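Local structure of nucleoside-diphosphate sugar epimerase (SulA family) (Corynebacterium glutamicum, 3OH8) at residues Ser140-Gly145 / Asp355-Gly360. The protein is probably an NAD(P)-dependent epimerase of nucleoside-diphosphate sugars, of which the substrate is not established. Sequence-based numbering, arbitrary orientation.
Sequences STLFDG and DAQISG
L142 lies against the carboxylate of D355, where the loop leading from helix 119-139 into the Rossmann-type domain meets an Asx turn just after helix 342-354. The closest approach is CD1 of L142 to OD2 of D355, 3.6 Å. CB of L142 also nears CG of D355, at 4.1 Å. CG of L142 is anti to the carbonyl carbon (chi1 -57°), which turns CG, and with it the two methyls, toward D355. CD1 is the nearer of the two. CD2 sits close to both D355 and the side chain of Q357, a looser contact.

No direct hydrogen bond joins the segments. Two waters do. One donates to O of L142 (2.8 Å) and to OD1 of D355 (2.6 Å). The other donates to the same carbonyl O and accepts from N of A356. The L142 carbonyl thus takes two water bonds and ties the loop to both side chain and backbone of the turn.

D355 is buried, and its two oxygens have different tasks. OD2 forms a salt bridge with R351, one turn back in helix 342-354, and L142 also packs on R351. D355 O accepts from N of I358, closing a type I turn before strand 360-364. In the Asx turn, N of Q357 donates to OD1 of D355 at 3.0 Å, from 60° out of the carboxylate plane.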
loop_
_atom_site.group_PDB
_atom_site.type_symbol
_atom_site.label_atom_id
_atom_site.label_comp_id
_atom_site.label_asym_id
_atom_site.label_seq_id
_atom_site.Cartn_x
_atom_site.Cartn_y
_atom_site.Cartn_z
ATOM N N SER A 140 -13.040 10.890 2.981
ATOM C CA SER A 140 -13.580 11.846 3.938
ATOM C C SER A 140 -15.080 12.039 3.714
ATOM O O SER A 140 -15.771 12.594 4.564
ATOM C CB SER A 140 -12.870 13.200 3.837
ATOM O OG SER A 140 -13.305 13.918 2.686
ATOM N N THR A 141 -15.594 11.593 2.573
ATOM C CA THR A 141 -17.027 11.792 2.318
ATOM C C THR A 141 -17.881 10.692 2.929
ATOM O O THR A 141 -19.113 10.762 2.881
ATOM C CB THR A 141 -17.355 11.882 0.819
ATOM O OG1 THR A 141 -17.101 10.619 0.191
ATOM C CG2 THR A 141 -16.532 12.988 0.149
ATOM N N LEU A 142 -17.224 9.697 3.526
ATOM C CA LEU A 142 -17.899 8.475 3.950
ATOM C C LEU A 142 -18.126 8.406 5.446
ATOM O O LEU A 142 -18.842 7.529 5.913
ATOM C CB LEU A 142 -17.108 7.240 3.494
ATOM C CG LEU A 142 -16.853 7.153 1.987
ATOM C CD1 LEU A 142 -15.964 5.940 1.670
ATOM C CD2 LEU A 142 -18.194 7.074 1.233
ATOM N N PHE A 143 -17.507 9.308 6.203
ATOM C CA PHE A 143 -17.638 9.261 7.653
ATOM C C PHE A 143 -17.287 10.614 8.267
ATOM O O PHE A 143 -16.867 11.537 7.556
ATOM C CB PHE A 143 -16.769 8.131 8.243
ATOM C CG PHE A 143 -15.293 8.470 8.323
ATOM C CD1 PHE A 143 -14.562 8.750 7.177
ATOM C CD2 PHE A 143 -14.646 8.499 9.546
ATOM C CE1 PHE A 143 -13.208 9.061 7.254
ATOM C CE2 PHE A 143 -13.301 8.814 9.636
ATOM C CZ PHE A 143 -12.578 9.103 8.488
ATOM N N ASP A 144 -17.454 10.733 9.580
ATOM C CA ASP A 144 -17.296 12.030 10.245
ATOM C C ASP A 144 -15.857 12.559 10.257
ATOM O O ASP A 144 -15.631 13.735 10.529
ATOM C CB ASP A 144 -17.920 12.022 11.648
ATOM C CG ASP A 144 -17.178 11.116 12.631
ATOM O OD1 ASP A 144 -16.028 10.728 12.354
ATOM O OD2 ASP A 144 -17.754 10.811 13.691
ATOM N N GLY A 145 -14.890 11.701 9.933
ATOM C CA GLY A 145 -13.504 12.128 9.795
ATOM C C GLY A 145 -12.701 12.180 11.087
ATOM O O GLY A 145 -11.521 12.541 11.082
ATOM N N ASP A 355 -16.208 3.074 6.594
ATOM C CA ASP A 355 -17.452 3.213 5.838
ATOM C C ASP A 355 -18.481 2.167 6.258
ATOM O O ASP A 355 -18.389 1.000 5.878
ATOM C CB ASP A 355 -17.160 3.112 4.334
ATOM C CG ASP A 355 -18.390 3.350 3.467
ATOM O OD1 ASP A 355 -19.474 3.659 4.007
ATOM O OD2 ASP A 355 -18.260 3.223 2.233
ATOM N N ALA A 356 -19.462 2.591 7.044
ATOM C CA ALA A 356 -20.479 1.673 7.539
ATOM C C ALA A 356 -21.327 1.047 6.421
ATOM O O ALA A 356 -22.112 0.152 6.692
ATOM C CB ALA A 356 -21.370 2.362 8.559
ATOM N N GLN A 357 -21.169 1.507 5.177
ATOM C CA GLN A 357 -21.879 0.895 4.046
ATOM C C GLN A 357 -21.317 -0.478 3.703
ATOM O O GLN A 357 -21.962 -1.282 3.020
ATOM C CB GLN A 357 -21.759 1.753 2.791
ATOM C CG GLN A 357 -22.541 3.041 2.798
ATOM C CD GLN A 357 -22.255 3.875 1.558
ATOM O OE1 GLN A 357 -21.130 4.334 1.350
ATOM N NE2 GLN A 357 -23.272 4.070 0.728
ATOM N N ILE A 358 -20.100 -0.732 4.158
ATOM C CA ILE A 358 -19.391 -1.956 3.797
ATOM C C ILE A 358 -19.661 -3.068 4.799
ATOM O O ILE A 358 -19.262 -2.986 5.961
ATOM C CB ILE A 358 -17.874 -1.700 3.675
ATOM C CG1 ILE A 358 -17.630 -0.696 2.545
ATOM C CG2 ILE A 358 -17.113 -3.001 3.413
ATOM C CD1 ILE A 358 -16.196 -0.398 2.298
ATOM N N SER A 359 -20.353 -4.109 4.353
ATOM C CA SER A 359 -20.541 -5.269 5.209
ATOM C C SER A 359 -20.792 -6.509 4.366
ATOM O O SER A 359 -21.164 -6.401 3.189
ATOM C CB SER A 359 -21.684 -5.043 6.209
ATOM O OG SER A 359 -22.941 -5.240 5.609
ATOM N N GLY A 360 -20.574 -7.681 4.959
ATOM C CA GLY A 360 -20.677 -8.930 4.212
ATOM C C GLY A 360 -19.443 -9.137 3.351
ATOM O O GLY A 360 -18.410 -8.484 3.568
HETATM O O HOH W 1 -20.652 5.971 4.490
HETATM O O HOH W 2 -19.533 5.597 7.979
#